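PDB 3G27: putative nuclease YbcO from Escherichia coli K-12, which is probably a metal-binding nuclease, and holds a zinc ion between four cysteine thiolates. Local coordinates for residues C13-P18 / D59-R64; P18-G23 / T65-A70; A50-S55 / Q85-K90. One frame throughout, in Å; residues are numbered along the deposited sequence. Where two conformers were deposited one is given.

Contact 1: residues C13-P18 / D59-R64; sequences CQVRIP and DEIDRR. With ZN (zinc ion), chain B.
V15 and I61 reach toward each other tip to tip, with V15 CG1 3.8 Å from I61 CG2. V15 turns CG1 anti to its backbone N (chi1 175°), and this sends that methyl across to the helix. I17, two residues further along the loop, meets two residues with the end of its chain. The I17 side chain crosses that of E60 at about a right angle, its CD1 3.7 Å from E60 CG, and slants past I61, whose CG2 is 4.1 Å from I17 CD1. I61 CG2 therefore sits against both loop residues, and no hydrogen bond joins the two segments.

E60 shows the loop only its aliphatic part. The chain bends at chi2 (73°) and carries the carboxylate to polar partners: OE1 accepts from T65 OG1 and F67 N, and OE2 from V68 N. R63 NH2 adds a salt bridge to E60 OE2 at 3.0 Å, arriving from above the carboxylate plane, and also bonds to E60 O, whose opposite face is taken by R63 N. R63 has positive phi and closes the helix in a Schellman motif. Beyond it R64 grips D59 OD1 side-on through NE and NH2, the oxygen lying in the guanidinium plane, while NH1 reaches the anti lone pair of D62 OD2 at 2.8 Å; the three residues form a salt-bridge network.

On the loop side C13 SG binds zinc at 2.4 Å and accepts a nearly straight bond from R16 N (169°) and a weak one from V15 N. Such N-H...S bonds to a metal-bound thiolate would be expected to temper its negative charge. Hydrophobic loop residues thus pack on helix 55-61 beside a Cys4 zinc site completed by C21, C54 and C57.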
loop_
_atom_site.group_PDB
_atom_site.type_symbol
_atom_site.label_atom_id
_atom_site.label_comp_id
_atom_site.label_asym_id
_atom_site.label_seq_id
_atom_site.Cartn_x
_atom_site.Cartn_y
_atom_site.Cartn_z
ATOM N N CYS A 13 11.796 11.063 -0.490
ATOM C CA CYS A 13 11.430 9.717 -0.926
ATOM C C CYS A 13 10.759 8.995 0.222
ATOM O O CYS A 13 11.270 8.997 1.330
ATOM C CB CYS A 13 12.677 8.945 -1.355
ATOM S SG CYS A 13 12.379 7.317 -2.041
ATOM N N GLN A 14 9.605 8.389 -0.052
ATOM C CA GLN A 14 8.893 7.580 0.933
ATOM C C GLN A 14 9.130 6.086 0.761
ATOM O O GLN A 14 8.656 5.311 1.574
ATOM C CB GLN A 14 7.400 7.877 0.876
ATOM C CG GLN A 14 7.052 9.314 1.191
ATOM C CD GLN A 14 7.519 9.710 2.596
ATOM O OE1 GLN A 14 7.166 9.064 3.578
ATOM N NE2 GLN A 14 8.338 10.762 2.685
ATOM N N VAL A 15 9.871 5.686 -0.279
ATOM C CA VAL A 15 10.117 4.253 -0.567
ATOM C C VAL A 15 11.351 3.817 0.223
ATOM O O VAL A 15 11.324 2.833 0.956
ATOM C CB VAL A 15 10.362 3.981 -2.075
ATOM C CG1 VAL A 15 10.727 2.529 -2.297
ATOM C CG2 VAL A 15 9.166 4.349 -2.914
ATOM N N ARG A 16 12.441 4.556 0.046
ATOM C CA ARG A 16 13.657 4.382 0.841
ATOM C C ARG A 16 14.191 2.948 0.918
ATOM O O ARG A 16 14.448 2.443 2.015
ATOM C CB ARG A 16 13.426 4.916 2.260
ATOM C CG ARG A 16 12.497 6.134 2.316
ATOM C CD ARG A 16 12.709 6.935 3.592
ATOM N NE ARG A 16 11.530 7.702 3.992
ATOM C CZ ARG A 16 10.693 7.316 4.944
ATOM N NH1 ARG A 16 9.650 8.072 5.261
ATOM N NH2 ARG A 16 10.905 6.172 5.585
ATOM N N ILE A 17 14.385 2.303 -0.234
ATOM C CA ILE A 17 15.017 0.992 -0.261
ATOM C C ILE A 17 16.475 1.200 0.151
ATOM O O ILE A 17 17.206 2.005 -0.462
ATOM C CB ILE A 17 14.957 0.317 -1.647
ATOM C CG1 ILE A 17 13.508 0.089 -2.067
ATOM C CG2 ILE A 17 15.719 -1.002 -1.595
ATOM C CD1 ILE A 17 13.303 -0.283 -3.509
ATOM N N PRO A 18 16.917 0.498 1.195
ATOM C CA PRO A 18 18.296 0.710 1.593
ATOM C C PRO A 18 19.289 0.486 0.464
ATOM O O PRO A 18 19.125 -0.425 -0.323
ATOM C CB PRO A 18 18.498 -0.324 2.703
ATOM C CG PRO A 18 17.120 -0.508 3.283
ATOM C CD PRO A 18 16.213 -0.420 2.120
ATOM N N ASP A 59 13.172 3.618 -10.305
ATOM C CA ASP A 59 13.651 2.625 -11.273
ATOM C C ASP A 59 13.598 1.207 -10.709
ATOM O O ASP A 59 13.242 0.281 -11.402
ATOM C CB ASP A 59 15.041 2.964 -11.731
ATOM C CG ASP A 59 15.096 4.240 -12.574
ATOM O OD1 ASP A 59 14.039 4.653 -13.080
ATOM O OD2 ASP A 59 16.205 4.824 -12.758
ATOM N N GLU A 60 13.882 1.063 -9.431
ATOM C CA GLU A 60 13.848 -0.251 -8.746
ATOM C C GLU A 60 12.451 -0.774 -8.537
ATOM O O GLU A 60 12.195 -1.953 -8.780
ATOM C CB GLU A 60 14.557 -0.185 -7.409
ATOM C CG GLU A 60 14.708 -1.542 -6.653
ATOM C CD GLU A 60 15.739 -2.491 -7.249
ATOM O OE1 GLU A 60 16.653 -2.050 -7.985
ATOM O OE2 GLU A 60 15.631 -3.701 -6.969
ATOM N N ILE A 61 11.534 0.073 -8.088
ATOM C CA ILE A 61 10.176 -0.403 -7.851
ATOM C C ILE A 61 9.497 -0.766 -9.178
ATOM O O ILE A 61 8.654 -1.652 -9.205
ATOM C CB ILE A 61 9.299 0.559 -6.960
ATOM C CG1 ILE A 61 8.937 1.873 -7.685
ATOM C CG2 ILE A 61 9.959 0.786 -5.607
ATOM C CD1 ILE A 61 7.908 2.789 -6.907
ATOM N N ASP A 62 9.867 -0.081 -10.271
ATOM C CA ASP A 62 9.376 -0.405 -11.616
ATOM C C ASP A 62 10.088 -1.608 -12.262
ATOM O O ASP A 62 9.683 -2.077 -13.313
ATOM C CB ASP A 62 9.547 0.806 -12.548
ATOM C CG ASP A 62 8.509 1.897 -12.311
ATOM O OD1 ASP A 62 7.694 1.766 -11.376
ATOM O OD2 ASP A 62 8.519 2.889 -13.081
ATOM N N ARG A 63 11.132 -2.105 -11.616
ATOM C CA ARG A 63 11.969 -3.246 -12.070
ATOM C C ARG A 63 12.821 -2.927 -13.283
ATOM O O ARG A 63 13.292 -3.827 -13.960
ATOM C CB ARG A 63 11.168 -4.549 -12.273
ATOM C CG ARG A 63 10.168 -4.885 -11.153
ATOM C CD ARG A 63 10.768 -4.758 -9.739
ATOM N NE ARG A 63 11.727 -5.829 -9.469
ATOM C CZ ARG A 63 12.738 -5.751 -8.604
ATOM N NH1 ARG A 63 13.534 -6.800 -8.431
ATOM N NH2 ARG A 63 12.969 -4.633 -7.915
ATOM N N ARG A 64 13.053 -1.644 -13.536
ATOM C CA ARG A 64 14.078 -1.237 -14.506
ATOM C C ARG A 64 15.466 -1.589 -13.968
ATOM O O ARG A 64 16.402 -1.881 -14.742
ATOM C CB ARG A 64 13.956 0.246 -14.839
ATOM C CG ARG A 64 12.813 0.540 -15.780
ATOM C CD ARG A 64 12.846 1.992 -16.303
ATOM N NE ARG A 64 12.590 2.938 -15.228
ATOM C CZ ARG A 64 11.380 3.238 -14.746
ATOM N NH1 ARG A 64 10.278 2.700 -15.241
ATOM N NH2 ARG A 64 11.266 4.087 -13.746
HETATM ZN ZN ZN B . 14.539 6.478 -2.601
#

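Contact 2: residues P18-G23 / T65-A70. With CA (calcium ion), chain C; ZN (zinc ion), chain B; EDO (1,2-ethanediol), chain D.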
loop_
_atom_site.group_PDB
_atom_site.type_symbol
_atom_site.label_atom_id
_atom_site.label_comp_id
_atom_site.label_asym_id
_atom_site.label_seq_id
_atom_site.Cartn_x
_atom_site.Cartn_y
_atom_site.Cartn_z
ATOM N N PRO A 18 16.917 0.498 1.195
ATOM C CA PRO A 18 18.296 0.710 1.593
ATOM C C PRO A 18 19.289 0.486 0.464
ATOM O O PRO A 18 19.125 -0.425 -0.323
ATOM C CB PRO A 18 18.498 -0.324 2.703
ATOM C CG PRO A 18 17.120 -0.508 3.283
ATOM C CD PRO A 18 16.213 -0.420 2.120
ATOM N N GLY A 19 20.309 1.337 0.395
ATOM C CA GLY A 19 21.352 1.214 -0.610
ATOM C C GLY A 19 20.900 1.865 -1.890
ATOM O O GLY A 19 21.506 2.839 -2.361
ATOM N N VAL A 20 19.806 1.340 -2.421
ATOM C CA VAL A 20 19.207 1.834 -3.652
ATOM C C VAL A 20 18.808 3.327 -3.587
ATOM O O VAL A 20 19.082 4.106 -4.514
ATOM C CB VAL A 20 17.968 0.921 -4.069
ATOM C CG1 VAL A 20 17.233 1.534 -5.219
ATOM C CG2 VAL A 20 18.398 -0.507 -4.367
ATOM N N CYS A 21 18.173 3.722 -2.498
ATOM C CA CYS A 21 17.740 5.095 -2.331
ATOM C C CYS A 21 18.905 6.028 -2.516
ATOM O O CYS A 21 20.003 5.772 -2.002
ATOM C CB CYS A 21 17.134 5.326 -0.937
ATOM S SG CYS A 21 16.001 6.822 -0.817
ATOM N N ASN A 22 18.676 7.123 -3.225
ATOM C CA ASN A 22 19.661 8.178 -3.266
ATOM C C ASN A 22 19.440 9.266 -2.190
ATOM O O ASN A 22 20.301 10.072 -1.942
ATOM C CB ASN A 22 19.828 8.766 -4.686
ATOM C CG ASN A 22 18.596 9.487 -5.208
ATOM O OD1 ASN A 22 17.877 10.164 -4.477
ATOM N ND2 ASN A 22 18.369 9.359 -6.494
ATOM N N GLY A 23 18.272 9.286 -1.563
ATOM C CA GLY A 23 17.969 10.254 -0.521
ATOM C C GLY A 23 17.921 11.714 -0.946
ATOM O O GLY A 23 18.000 12.613 -0.092
ATOM N N THR A 65 15.584 -1.606 -12.642
ATOM C CA THR A 65 16.731 -2.202 -11.953
ATOM C C THR A 65 16.182 -3.262 -11.047
ATOM O O THR A 65 15.009 -3.227 -10.679
ATOM C CB THR A 65 17.570 -1.162 -11.136
ATOM O OG1 THR A 65 16.767 -0.508 -10.124
ATOM C CG2 THR A 65 18.201 -0.133 -12.063
ATOM N N HIS A 66 17.028 -4.212 -10.695
ATOM C CA HIS A 66 16.639 -5.275 -9.793
ATOM C C HIS A 66 17.745 -5.529 -8.755
ATOM O O HIS A 66 18.171 -6.662 -8.530
ATOM C CB HIS A 66 16.292 -6.530 -10.592
ATOM C CG HIS A 66 17.317 -6.869 -11.625
ATOM N ND1 HIS A 66 17.303 -6.316 -12.886
ATOM C CD2 HIS A 66 18.411 -7.664 -11.571
ATOM C CE1 HIS A 66 18.340 -6.761 -13.569
ATOM N NE2 HIS A 66 19.031 -7.580 -12.794
ATOM N N PHE A 67 18.186 -4.456 -8.108
ATOM C CA PHE A 67 19.190 -4.556 -7.064
ATOM C C PHE A 67 18.698 -5.368 -5.891
ATOM O O PHE A 67 19.468 -6.068 -5.278
ATOM C CB PHE A 67 19.599 -3.169 -6.575
ATOM C CG PHE A 67 20.346 -2.378 -7.587
ATOM C CD1 PHE A 67 21.590 -2.809 -8.037
ATOM C CD2 PHE A 67 19.844 -1.190 -8.043
ATOM C CE1 PHE A 67 22.312 -2.097 -8.967
ATOM C CE2 PHE A 67 20.552 -0.445 -9.001
ATOM C CZ PHE A 67 21.792 -0.905 -9.463
ATOM N N VAL A 68 17.419 -5.265 -5.559
ATOM C CA VAL A 68 16.871 -6.061 -4.491
ATOM C C VAL A 68 15.773 -6.994 -4.994
ATOM O O VAL A 68 15.255 -6.857 -6.109
ATOM C CB VAL A 68 16.316 -5.180 -3.331
ATOM C CG1 VAL A 68 17.364 -4.134 -2.901
ATOM C CG2 VAL A 68 15.010 -4.508 -3.720
ATOM N N ASP A 69 15.463 -7.956 -4.141
ATOM C CA ASP A 69 14.353 -8.880 -4.301
ATOM C C ASP A 69 13.016 -8.156 -4.639
ATOM O O ASP A 69 12.708 -7.136 -4.065
ATOM C CB ASP A 69 14.331 -9.692 -2.990
ATOM C CG ASP A 69 13.129 -10.560 -2.833
ATOM O OD1 ASP A 69 13.274 -11.798 -2.968
ATOM O OD2 ASP A 69 12.051 -10.003 -2.502
ATOM N N ALA A 70 12.246 -8.686 -5.595
ATOM C CA ALA A 70 11.029 -8.033 -6.081
ATOM C C ALA A 70 9.928 -7.935 -5.038
ATOM O O ALA A 70 9.129 -7.013 -5.058
ATOM C CB ALA A 70 10.479 -8.774 -7.281
HETATM CA CA CA C . 22.351 5.084 -2.286
HETATM ZN ZN ZN B . 14.539 6.478 -2.601
HETATM C C1 EDO D . 21.966 -4.852 -11.922
HETATM O O1 EDO D . 21.733 -5.497 -10.653
HETATM C C2 EDO D . 21.031 -3.660 -12.138
HETATM O O2 EDO D . 19.662 -3.978 -11.898
HETATM O O HOH W 1 21.376 5.445 -4.640
HETATM O O HOH W 2 22.527 7.264 -1.373
HETATM O O HOH W 3 21.484 4.669 0.154
#
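V20 makes the apolar contact with a single methyl. Its CG2 lies 3.7 Å from F67 CB and 4.0 Å from V68 CG1, resting against two consecutive residues of the facing loop. The side chains of V20 and F67 are set at a slant, and the methyl meets the phenyl ring obliquely. With V68 CG1 anti to its carbonyl carbon (chi1 -50°), that methyl is the one that meets V20. Behind them V20 also rests on E60, and V68 on I17 and A73.

Hydrogen bonds stay within each side or run to other groups. H66 N donates to O2 of a 1,2-ethanediol molecule, probably from the crystallisation liquor, at 2.9 Å and almost straight (172°). The same oxygen stands over the centre of one face of the H66 imidazole, and the C2 carbon of the diol covers one face of the F67 ring. D69 is the N-cap of helix 70-90, its OD2 accepting from Y72 N.

Metal bonds engage G19 and C21. Calcium is held by two carbonyls, G19 O at 2.4 Å and C21 O at 2.5 Å, together with three waters; water 1 also donates to V20 O at 2.7 Å. The side chain of C21 serves the other metal, SG binding zinc at 2.3 Å, and G23 N gives this sulfur a weak hydrogen bond. One cysteine thus joins a surface calcium, bound by backbone and water, to the Cys4 zinc site shared with C13, C54 and C57.

Contact 3: residues A50-S55 / Q85-K90; sequences ATIACS and QVIWLK. With ZN (zinc ion), chain B.
I52 of strand 50-53 meets I87 and W88 of helix 70-90. Ahead of them in the helix, Q85 turns its amide to polar partners: NE2 bonds to L48 O of its own chain and to Q85 OE1 of the second subunit. V86, next along, packs on I49 of that subunit.

I87 points toward the strand. Its CD1 comes to 3.8 Å from I52 CD1, the two side chains crossing at about a right angle. I52 swings CG1 anti to its carbonyl carbon (chi1 -53°) and, with chi2 extended, sets CD1 against the helix's side chains. This is strand-on-helix packing: strand 50-53, paired antiparallel with 29-32, lays I52 against the long C-terminal helix, while T51 faces the other way. Just past the end of this strand, C54 is the N-cap of helix 55-61 and binds zinc through SG at 2.3 Å.

W88 brings the far end of its indole to the strand: CH2 lies 4.0 Å from I52 CD1, and the methyl approaches the ring obliquely, so the tip of I52 touches I87 and W88 together. L89, one residue on, packs on I49 of the second subunit and on I94 of its own chain.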
loop_
_atom_site.group_PDB
_atom_site.type_symbol
_atom_site.label_atom_id
_atom_site.label_comp_id
_atom_site.label_asym_id
_atom_site.label_seq_id
_atom_site.Cartn_x
_atom_site.Cartn_y
_atom_site.Cartn_z
ATOM N N ALA A 50 0.001 5.695 -5.899
ATOM C CA ALA A 50 1.351 6.125 -6.255
ATOM C C ALA A 50 2.105 6.520 -4.977
ATOM O O ALA A 50 1.486 6.778 -3.934
ATOM C CB ALA A 50 1.304 7.301 -7.239
ATOM N N THR A 51 3.432 6.522 -5.075
ATOM C CA THR A 51 4.320 6.960 -3.998
ATOM C C THR A 51 5.311 8.003 -4.501
ATOM O O THR A 51 5.666 8.011 -5.668
ATOM C CB THR A 51 5.106 5.769 -3.392
ATOM O OG1 THR A 51 5.868 6.223 -2.262
ATOM C CG2 THR A 51 6.031 5.087 -4.441
ATOM N N ILE A 52 5.736 8.891 -3.595
ATOM C CA ILE A 52 6.866 9.792 -3.816
ATOM C C ILE A 52 8.071 8.864 -3.804
ATOM O O ILE A 52 8.236 8.062 -2.878
ATOM C CB ILE A 52 7.046 10.841 -2.656
ATOM C CG1 ILE A 52 5.748 11.638 -2.366
ATOM C CG2 ILE A 52 8.132 11.807 -2.976
ATOM C CD1 ILE A 52 5.747 12.339 -0.992
ATOM N N ALA A 53 8.901 8.956 -4.826
ATOM C CA ALA A 53 10.052 8.093 -4.933
ATOM C C ALA A 53 11.154 8.901 -5.581
ATOM O O ALA A 53 10.890 9.640 -6.518
ATOM C CB ALA A 53 9.698 6.856 -5.788
ATOM N N CYS A 54 12.372 8.773 -5.057
ATOM C CA CYS A 54 13.581 9.300 -5.695
ATOM C C CYS A 54 13.853 8.510 -6.950
ATOM O O CYS A 54 13.289 7.445 -7.133
ATOM C CB CYS A 54 14.795 9.178 -4.787
ATOM S SG CYS A 54 15.413 7.459 -4.535
ATOM N N SER A 55 14.726 9.034 -7.809
ATOM C CA SER A 55 14.934 8.475 -9.125
ATOM C C SER A 55 15.357 7.007 -9.084
ATOM O O SER A 55 14.916 6.196 -9.899
ATOM C CB SER A 55 15.950 9.317 -9.906
ATOM O OG SER A 55 17.173 9.515 -9.199
ATOM N N GLN A 85 0.175 8.918 0.892
ATOM C CA GLN A 85 -1.238 9.228 1.109
ATOM C C GLN A 85 -1.416 9.855 2.470
ATOM O O GLN A 85 -2.212 10.771 2.636
ATOM C CB GLN A 85 -2.106 7.974 0.970
ATOM C CG GLN A 85 -2.122 7.381 -0.473
ATOM C CD GLN A 85 -2.869 6.057 -0.582
ATOM O OE1 GLN A 85 -3.484 5.589 0.376
ATOM N NE2 GLN A 85 -2.854 5.473 -1.763
ATOM N N VAL A 86 -0.653 9.387 3.449
ATOM C CA VAL A 86 -0.730 9.977 4.771
ATOM C C VAL A 86 -0.227 11.429 4.748
ATOM O O VAL A 86 -0.794 12.290 5.413
ATOM C CB VAL A 86 0.052 9.179 5.819
ATOM C CG1 VAL A 86 0.317 10.067 7.052
ATOM C CG2 VAL A 86 -0.696 7.905 6.202
ATOM N N ILE A 87 0.825 11.691 3.983
ATOM C CA ILE A 87 1.281 13.067 3.752
ATOM C C ILE A 87 0.182 13.924 3.095
ATOM O O ILE A 87 -0.068 15.053 3.536
ATOM C CB ILE A 87 2.526 13.103 2.860
ATOM C CG1 ILE A 87 3.751 12.613 3.621
ATOM C CG2 ILE A 87 2.756 14.491 2.323
ATOM C CD1 ILE A 87 4.947 12.355 2.705
ATOM N N TRP A 88 -0.461 13.386 2.051
ATOM C CA TRP A 88 -1.543 14.088 1.339
ATOM C C TRP A 88 -2.683 14.436 2.267
ATOM O O TRP A 88 -3.306 15.487 2.131
ATOM C CB TRP A 88 -2.131 13.235 0.209
ATOM C CG TRP A 88 -1.220 12.881 -0.912
ATOM C CD1 TRP A 88 -1.410 11.883 -1.826
ATOM C CD2 TRP A 88 0.029 13.500 -1.253
ATOM N NE1 TRP A 88 -0.368 11.842 -2.715
ATOM C CE2 TRP A 88 0.531 12.820 -2.387
ATOM C CE3 TRP A 88 0.776 14.560 -0.714
ATOM C CZ2 TRP A 88 1.746 13.167 -2.989
ATOM C CZ3 TRP A 88 1.992 14.894 -1.315
ATOM C CH2 TRP A 88 2.458 14.202 -2.442
ATOM N N LEU A 89 -2.983 13.516 3.176
ATOM C CA LEU A 89 -4.039 13.720 4.167
ATOM C C LEU A 89 -3.693 14.926 5.037
ATOM O O LEU A 89 -4.426 15.909 5.031
ATOM C CB LEU A 89 -4.242 12.464 5.035
ATOM C CG LEU A 89 -5.256 11.370 4.641
ATOM C CD1 LEU A 89 -5.881 11.537 3.257
ATOM C CD2 LEU A 89 -4.607 9.987 4.748
ATOM N N LYS A 90 -2.565 14.847 5.744
ATOM C CA LYS A 90 -2.085 15.929 6.617
ATOM C C LYS A 90 -2.011 17.293 5.903
ATOM O O LYS A 90 -2.503 18.293 6.427
ATOM C CB LYS A 90 -0.704 15.592 7.219
ATOM C CG LYS A 90 -0.618 14.308 8.081
ATOM C CD LYS A 90 -1.565 14.279 9.291
ATOM C CE LYS A 90 -1.153 15.278 10.413
ATOM N NZ LYS A 90 -2.140 15.321 11.552
HETATM ZN ZN ZN B . 14.539 6.478 -2.601
#

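In the fold
The three contacts share one zinc site: contact 1 supplies C13, contact 2 C21 and contact 3 C54, with C57 completing the four. C21 SG and C54 SG are 3.8 Å apart around the ion, although the centres of contacts 2 and 3 lie about 18 Å apart. Contacts 1 and 2 are neighbours, their centres about 6 Å apart; they share P18 and meet again at the carboxylate of E60. Contacts 1 and 3 meet where Q14 N bonds to I52 O at 3.2 Å. The predicted proton acceptor, H32, ends strand 29-32, the partner of contact 3's strand 50-53.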